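Local coordinates for BluB-like flavoprotein (Clostridium difficile 630, PDB 3EO8) that binds flavin mononucleotide and, as a member of the nitroreductase family, probably acts as an oxidoreductase, at residues 45-51 with 102-108; 158-164 with 192-198. All coordinates share one frame; numbering follows the deposited sequence.

Interaction 1: 45-51 with 102-108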
loop_
_atom_site.group_PDB
_atom_site.type_symbol
_atom_site.label_atom_id
_atom_site.label_comp_id
_atom_site.label_asym_id
_atom_site.label_seq_id
_atom_site.Cartn_x
_atom_site.Cartn_y
_atom_site.Cartn_z
ATOM N N ASN A 45 9.673 -0.322 5.730
ATOM C CA ASN A 45 9.618 1.101 6.027
ATOM C C ASN A 45 8.431 1.446 6.879
ATOM O O ASN A 45 7.469 2.077 6.424
ATOM C CB ASN A 45 9.601 1.944 4.730
ATOM C CG ASN A 45 8.467 1.553 3.748
ATOM O OD1 ASN A 45 8.073 0.365 3.640
ATOM N ND2 ASN A 45 7.936 2.562 3.035
ATOM N N TRP A 46 8.450 0.957 8.117
ATOM C CA TRP A 46 7.322 1.186 9.007
ATOM C C TRP A 46 7.762 1.207 10.459
ATOM O O TRP A 46 8.707 0.502 10.821
ATOM C CB TRP A 46 6.274 0.097 8.809
ATOM C CG TRP A 46 6.811 -1.329 8.700
ATOM C CD1 TRP A 46 7.342 -2.100 9.687
ATOM C CD2 TRP A 46 6.734 -2.163 7.546
ATOM N NE1 TRP A 46 7.642 -3.355 9.199
ATOM C CE2 TRP A 46 7.277 -3.413 7.886
ATOM C CE3 TRP A 46 6.294 -1.955 6.234
ATOM C CZ2 TRP A 46 7.370 -4.471 6.957
ATOM C CZ3 TRP A 46 6.399 -2.981 5.323
ATOM C CH2 TRP A 46 6.918 -4.237 5.695
ATOM N N HIS A 47 7.079 2.028 11.262
ATOM C CA HIS A 47 7.263 2.053 12.720
ATOM C C HIS A 47 5.911 2.396 13.334
ATOM O O HIS A 47 5.308 3.402 12.988
ATOM C CB HIS A 47 8.322 3.087 13.172
ATOM C CG HIS A 47 8.715 2.928 14.610
ATOM N ND1 HIS A 47 9.708 2.067 15.017
ATOM C CD2 HIS A 47 8.205 3.471 15.737
ATOM C CE1 HIS A 47 9.814 2.108 16.333
ATOM N NE2 HIS A 47 8.912 2.954 16.793
ATOM N N PHE A 48 5.436 1.561 14.247
ATOM C CA PHE A 48 4.124 1.745 14.836
ATOM C C PHE A 48 4.243 2.344 16.238
ATOM O O PHE A 48 4.800 1.699 17.135
ATOM C CB PHE A 48 3.381 0.389 14.916
ATOM C CG PHE A 48 3.130 -0.222 13.573
ATOM C CD1 PHE A 48 4.151 -0.883 12.889
ATOM C CD2 PHE A 48 1.893 -0.100 12.963
ATOM C CE1 PHE A 48 3.934 -1.394 11.613
ATOM C CE2 PHE A 48 1.666 -0.614 11.698
ATOM C CZ PHE A 48 2.683 -1.258 11.016
ATOM N N VAL A 49 3.683 3.541 16.425
ATOM C CA VAL A 49 3.668 4.216 17.713
ATOM C C VAL A 49 2.309 4.042 18.342
ATOM O O VAL A 49 1.320 4.531 17.831
ATOM C CB VAL A 49 4.002 5.717 17.567
ATOM C CG1 VAL A 49 4.001 6.421 18.931
ATOM C CG2 VAL A 49 5.345 5.878 16.883
ATOM N N VAL A 50 2.255 3.301 19.447
ATOM C CA VAL A 50 0.986 2.941 20.048
ATOM C C VAL A 50 0.622 3.857 21.217
ATOM O O VAL A 50 1.363 3.948 22.206
ATOM C CB VAL A 50 1.065 1.506 20.567
ATOM C CG1 VAL A 50 -0.268 1.117 21.197
ATOM C CG2 VAL A 50 1.398 0.558 19.422
ATOM N N ILE A 51 -0.516 4.540 21.113
ATOM C CA ILE A 51 -0.912 5.511 22.111
ATOM C C ILE A 51 -2.227 5.148 22.744
ATOM O O ILE A 51 -3.207 4.919 22.051
ATOM C CB ILE A 51 -1.053 6.919 21.481
ATOM C CG1 ILE A 51 0.268 7.373 20.912
ATOM C CG2 ILE A 51 -1.518 7.950 22.522
ATOM C CD1 ILE A 51 0.131 8.505 19.904
ATOM N N VAL A 102 -7.472 3.251 21.544
ATOM C CA VAL A 102 -6.084 3.227 21.075
ATOM C C VAL A 102 -5.966 3.986 19.777
ATOM O O VAL A 102 -6.796 3.821 18.890
ATOM C CB VAL A 102 -5.586 1.781 20.838
ATOM C CG1 VAL A 102 -4.150 1.778 20.311
ATOM C CG2 VAL A 102 -5.738 0.939 22.100
ATOM N N LEU A 103 -4.939 4.824 19.689
ATOM C CA LEU A 103 -4.524 5.491 18.460
ATOM C C LEU A 103 -3.141 4.953 18.109
ATOM O O LEU A 103 -2.239 5.013 18.927
ATOM C CB LEU A 103 -4.420 7.002 18.629
ATOM C CG LEU A 103 -3.978 7.783 17.410
ATOM C CD1 LEU A 103 -4.971 7.534 16.261
ATOM C CD2 LEU A 103 -3.820 9.277 17.742
ATOM N N VAL A 104 -2.972 4.458 16.884
ATOM C CA VAL A 104 -1.663 4.025 16.431
ATOM C C VAL A 104 -1.200 4.984 15.342
ATOM O O VAL A 104 -1.913 5.227 14.384
ATOM C CB VAL A 104 -1.687 2.608 15.892
ATOM C CG1 VAL A 104 -0.267 2.165 15.560
ATOM C CG2 VAL A 104 -2.376 1.642 16.909
ATOM N N LEU A 105 -0.023 5.563 15.492
ATOM C CA LEU A 105 0.534 6.388 14.459
ATOM C C LEU A 105 1.497 5.517 13.715
ATOM O O LEU A 105 2.424 4.938 14.325
ATOM C CB LEU A 105 1.273 7.592 15.036
ATOM C CG LEU A 105 0.474 8.489 15.973
ATOM C CD1 LEU A 105 1.384 9.593 16.456
ATOM C CD2 LEU A 105 -0.746 9.026 15.317
ATOM N N VAL A 106 1.274 5.396 12.415
ATOM C CA VAL A 106 2.114 4.558 11.596
ATOM C C VAL A 106 3.058 5.469 10.852
ATOM O O VAL A 106 2.647 6.207 9.928
ATOM C CB VAL A 106 1.321 3.688 10.620
ATOM C CG1 VAL A 106 2.249 2.686 10.065
ATOM C CG2 VAL A 106 0.160 2.960 11.360
ATOM N N PHE A 107 4.317 5.441 11.289
ATOM C CA PHE A 107 5.389 6.199 10.643
ATOM C C PHE A 107 5.984 5.372 9.512
ATOM O O PHE A 107 5.942 4.152 9.529
ATOM C CB PHE A 107 6.494 6.582 11.636
ATOM C CG PHE A 107 6.168 7.798 12.462
ATOM C CD1 PHE A 107 5.240 7.727 13.493
ATOM C CD2 PHE A 107 6.758 9.016 12.188
ATOM C CE1 PHE A 107 4.936 8.853 14.264
ATOM C CE2 PHE A 107 6.447 10.148 12.916
ATOM C CZ PHE A 107 5.536 10.077 13.971
ATOM N N THR A 108 6.544 6.057 8.530
ATOM C CA THR A 108 7.093 5.409 7.356
ATOM C C THR A 108 8.251 6.294 6.854
ATOM O O THR A 108 8.541 7.339 7.432
ATOM C CB THR A 108 5.995 5.181 6.282
ATOM O OG1 THR A 108 6.501 4.351 5.228
ATOM C CG2 THR A 108 5.475 6.524 5.706
#
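Phe48 and Val106 are cross-strand neighbours at a non-hydrogen-bonded position of this antiparallel strand pair and lie alongside each other, pointing the same way. The phenylalanine ring turns one face to Val106 CG1, which sits 4.1 Å from the ring centroid in a CH-pi contact, while Val104 CG1 approaches the same ring at its edge. With Phe48 CG opposite the carbonyl carbon (chi1 -63°), the ring is laid over the neighbouring strand, and helix 24-35 covers it through Ile31 and Ala34. Packing is equally close on the other face of the sheet, where Ile51 and Val49 are the most deeply covered: Val49 CG2 reaches Phe107 CD1 at 3.9 Å, and Ile51 CD1 meets Leu105 CD1 at 3.8 Å. Six backbone bonds join the strands; the one from Val49 N to Leu105 O is nearly straight, 175° at the hydrogen.

Packing thins toward His47, which is partly exposed and meets Phe107 chiefly through the backbone. Its NE2 is hydrogen-bonded to Thr216 of the second subunit. Beyond it the strand pairing gives way to a side-chain-to-backbone hydrogen bond: Thr108 OG1 donates to Asn45 O at 2.7 Å, tilted 26° from the carbonyl plane, while Asn45 ND2 bonds to the carbonyls of Gly138 and Lys109. Phe48, Val49 and Val50 also join a parallel ladder with a strand of the second subunit, which carries the sheet across the interface, as in the dimeric nitroreductase fold.

Interaction 2: 158-164 with 192-198. With FMN (flavin mononucleotide), chain G.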
loop_
_atom_site.group_PDB
_atom_site.type_symbol
_atom_site.label_atom_id
_atom_site.label_comp_id
_atom_site.label_asym_id
_atom_site.label_seq_id
_atom_site.Cartn_x
_atom_site.Cartn_y
_atom_site.Cartn_z
ATOM N N TYR A 158 -11.034 -7.451 17.600
ATOM C CA TYR A 158 -11.066 -6.006 17.548
ATOM C C TYR A 158 -11.385 -5.563 16.130
ATOM O O TYR A 158 -11.782 -6.361 15.300
ATOM C CB TYR A 158 -9.714 -5.455 17.983
ATOM C CG TYR A 158 -9.207 -5.947 19.314
ATOM C CD1 TYR A 158 -9.660 -5.391 20.516
ATOM C CD2 TYR A 158 -8.230 -6.934 19.377
ATOM C CE1 TYR A 158 -9.181 -5.838 21.730
ATOM C CE2 TYR A 158 -7.752 -7.387 20.574
ATOM C CZ TYR A 158 -8.207 -6.829 21.750
ATOM O OH TYR A 158 -7.675 -7.267 22.946
ATOM N N GLY A 159 -11.242 -4.266 15.867
ATOM C CA GLY A 159 -11.419 -3.731 14.535
ATOM C C GLY A 159 -10.817 -2.352 14.518
ATOM O O GLY A 159 -10.429 -1.832 15.560
ATOM N N SER A 160 -10.734 -1.743 13.338
ATOM C CA SER A 160 -10.021 -0.503 13.218
ATOM C C SER A 160 -10.485 0.291 11.995
ATOM O O SER A 160 -11.192 -0.219 11.123
ATOM C CB SER A 160 -8.500 -0.802 13.089
ATOM O OG SER A 160 -8.179 -1.398 11.827
ATOM N N CYS A 161 -10.050 1.533 11.934
ATOM C CA CYS A 161 -10.181 2.320 10.730
ATOM C C CYS A 161 -8.816 2.853 10.471
ATOM O O CYS A 161 -8.127 3.283 11.386
ATOM C CB CYS A 161 -11.161 3.478 10.890
ATOM S SG CYS A 161 -11.587 4.400 9.359
ATOM N N TRP A 162 -8.463 2.819 9.198
ATOM C CA TRP A 162 -7.233 3.364 8.645
ATOM C C TRP A 162 -7.473 4.829 8.302
ATOM O O TRP A 162 -8.502 5.143 7.740
ATOM C CB TRP A 162 -7.002 2.559 7.383
ATOM C CG TRP A 162 -5.673 2.564 6.695
ATOM C CD1 TRP A 162 -4.793 3.597 6.545
ATOM C CD2 TRP A 162 -5.169 1.490 5.911
ATOM N NE1 TRP A 162 -3.732 3.187 5.778
ATOM C CE2 TRP A 162 -3.947 1.899 5.369
ATOM C CE3 TRP A 162 -5.619 0.192 5.657
ATOM C CZ2 TRP A 162 -3.165 1.061 4.570
ATOM C CZ3 TRP A 162 -4.835 -0.648 4.875
ATOM C CH2 TRP A 162 -3.624 -0.196 4.329
ATOM N N LEU A 163 -6.560 5.722 8.675
ATOM C CA LEU A 163 -6.716 7.143 8.375
ATOM C C LEU A 163 -5.516 7.743 7.707
ATOM O O LEU A 163 -4.391 7.609 8.173
ATOM C CB LEU A 163 -6.980 7.933 9.646
ATOM C CG LEU A 163 -8.275 7.609 10.429
ATOM C CD1 LEU A 163 -8.139 6.457 11.423
ATOM C CD2 LEU A 163 -8.785 8.889 11.141
ATOM N N THR A 164 -5.761 8.477 6.637
ATOM C CA THR A 164 -4.739 9.369 6.087
ATOM C C THR A 164 -5.272 10.788 5.959
ATOM O O THR A 164 -4.533 11.695 5.550
ATOM C CB THR A 164 -4.174 8.868 4.738
ATOM O OG1 THR A 164 -5.226 8.672 3.794
ATOM C CG2 THR A 164 -3.355 7.581 4.940
ATOM N N ALA A 192 0.152 7.115 8.219
ATOM C CA ALA A 192 -1.253 6.828 8.430
ATOM C C ALA A 192 -1.490 6.756 9.944
ATOM O O ALA A 192 -0.516 6.663 10.704
ATOM C CB ALA A 192 -1.645 5.512 7.748
HETATM N N MSE A 193 -2.755 6.847 10.371
HETATM C CA MSE A 193 -3.150 6.432 11.709
HETATM C C MSE A 193 -4.152 5.309 11.624
HETATM O O MSE A 193 -4.780 5.061 10.579
HETATM C CB MSE A 193 -3.740 7.573 12.544
HETATM C CG MSE A 193 -3.100 8.924 12.285
HETATM SE SE MSE A 193 -3.565 10.322 13.530
HETATM C CE MSE A 193 -5.408 10.633 13.098
ATOM N N LEU A 194 -4.247 4.575 12.726
ATOM C CA LEU A 194 -5.274 3.564 12.915
ATOM C C LEU A 194 -6.038 3.869 14.199
ATOM O O LEU A 194 -5.416 4.060 15.283
ATOM C CB LEU A 194 -4.650 2.202 13.039
ATOM C CG LEU A 194 -4.026 1.618 11.792
ATOM C CD1 LEU A 194 -2.979 0.532 12.154
ATOM C CD2 LEU A 194 -5.144 1.061 10.961
ATOM N N ALA A 195 -7.366 3.932 14.088
ATOM C CA ALA A 195 -8.237 3.970 15.272
ATOM C C ALA A 195 -8.575 2.519 15.589
ATOM O O ALA A 195 -9.109 1.811 14.732
ATOM C CB ALA A 195 -9.542 4.778 15.008
ATOM N N LEU A 196 -8.283 2.091 16.817
ATOM C CA LEU A 196 -8.304 0.682 17.178
ATOM C C LEU A 196 -9.068 0.434 18.464
ATOM O O LEU A 196 -8.818 1.077 19.478
ATOM C CB LEU A 196 -6.857 0.177 17.348
ATOM C CG LEU A 196 -6.613 -1.284 17.741
ATOM C CD1 LEU A 196 -7.133 -2.287 16.653
ATOM C CD2 LEU A 196 -5.086 -1.494 18.063
ATOM N N GLY A 197 -9.965 -0.543 18.424
ATOM C CA GLY A 197 -10.804 -0.894 19.574
ATOM C C GLY A 197 -11.684 -2.101 19.330
ATOM O O GLY A 197 -11.584 -2.773 18.309
ATOM N N VAL A 198 -12.549 -2.395 20.291
ATOM C CA VAL A 198 -13.558 -3.404 20.087
ATOM C C VAL A 198 -14.687 -2.700 19.372
ATOM O O VAL A 198 -15.209 -1.700 19.876
ATOM C CB VAL A 198 -14.082 -3.982 21.400
ATOM C CG1 VAL A 198 -15.230 -4.935 21.103
ATOM C CG2 VAL A 198 -12.931 -4.670 22.192
HETATM N N1 FMN G . -11.636 6.331 6.523
HETATM C C2 FMN G . -11.877 7.456 7.274
HETATM O O2 FMN G . -12.938 7.622 7.893
HETATM N N3 FMN G . -10.917 8.426 7.366
HETATM C C4 FMN G . -9.735 8.357 6.690
HETATM O O4 FMN G . -8.889 9.269 6.829
HETATM C C4A FMN G . -9.482 7.223 5.928
HETATM N N5 FMN G . -8.279 7.098 5.260
HETATM C C5A FMN G . -8.003 5.959 4.533
HETATM C C6 FMN G . -6.772 5.859 3.910
HETATM C C7 FMN G . -6.470 4.719 3.185
HETATM C C7M FMN G . -5.027 4.484 2.879
HETATM C C8 FMN G . -7.398 3.674 3.115
HETATM C C8M FMN G . -6.939 2.308 2.686
HETATM C C9 FMN G . -8.623 3.785 3.752
HETATM C C9A FMN G . -8.939 4.924 4.475
HETATM N N10 FMN G . -10.175 5.084 5.101
HETATM C C10 FMN G . -10.422 6.203 5.870
HETATM C "C1'" FMN G . -11.263 4.047 4.993
HETATM C "C2'" FMN G . -12.035 4.121 3.677
HETATM O "O2'" FMN G . -12.935 5.222 3.693
HETATM C "C3'" FMN G . -12.814 2.825 3.499
HETATM O "O3'" FMN G . -11.888 1.749 3.412
HETATM C "C4'" FMN G . -13.769 2.789 2.309
HETATM O "O4'" FMN G . -14.776 3.778 2.425
HETATM C "C5'" FMN G . -14.416 1.400 2.240
HETATM O "O5'" FMN G . -15.171 1.186 3.418
HETATM P P FMN G . -14.935 -0.179 4.260
HETATM O O1P FMN G . -15.855 -0.188 5.444
HETATM O O2P FMN G . -13.481 -0.122 4.701
HETATM O O3P FMN G . -15.124 -1.419 3.398
#
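Backbone hydrogen bonds pair Gly159 with Gly197, Cys161 with Ala195 and Leu163 with the selenomethionine Met193, two bonds to each pair. The bond from Leu163 N to Met193 O is 2.7 Å long, whereas Gly197 N to Gly159 O spans 3.2 Å. Close CA-H...O contacts fill the intervening positions, among them Leu194 CA to Cys161 O at 3.2 Å. Gly197 O also lies in plane at the edge of the Tyr158 ring, whose hydroxyl is bonded to Asp26.

Among the apolar contacts, Tyr158 CD1 meets Val198 CG2 at 3.7 Å. Leu163 CD1 lies 4.2 Å from Ala195 CB, and Leu196 CD1 lies by Ser160 CB. Ala192 CB packs at a slant against the pyrrole side of the Trp162 indole.

In this nitroreductase-family sheet, 159-163 is the outermost strand within the chain, and its end runs into the flavin pocket.

Flavin contacts are of two kinds, polar and apolar. Thr164 N donates to FMN N5 at 3.2 Å and makes a weak second bond to FMN O4, so one N-H faces two neighbouring acceptors. Trp162 CG, anti to the backbone N (chi1 -165°), carries the indole to the dimethylbenzene end of the flavin, where FMN C8M lies 3.8 Å above the ring plane, over its centre. Trp162 NE1 is bonded to Gln140 of the second subunit. At the pyrimidine end, Cys161 SG comes within 3.4 Å of FMN N1.

The two contacts follow one another along the chain, interaction 1 closing before interaction 2 opens, and their centres lie 11 Å apart in one four-stranded antiparallel sheet. Strands 102-108 and 189-197 are its inner neighbours and join the two pairs: Val106 N lies 2.8 Å from Ala192 O, probably hydrogen-bonded, and Leu105 CD2 packs against Met193 SE. Strands 47-51 and 159-163 form the two borders within the chain. Helix 137-155 touches both contacts. Strand 47-51 continues the sheet into the second subunit; 159-163 ends in the flavin pocket, where its Trp162 also meets the second subunit. The same sheet therefore reaches both the subunit interface and the flavin pocket.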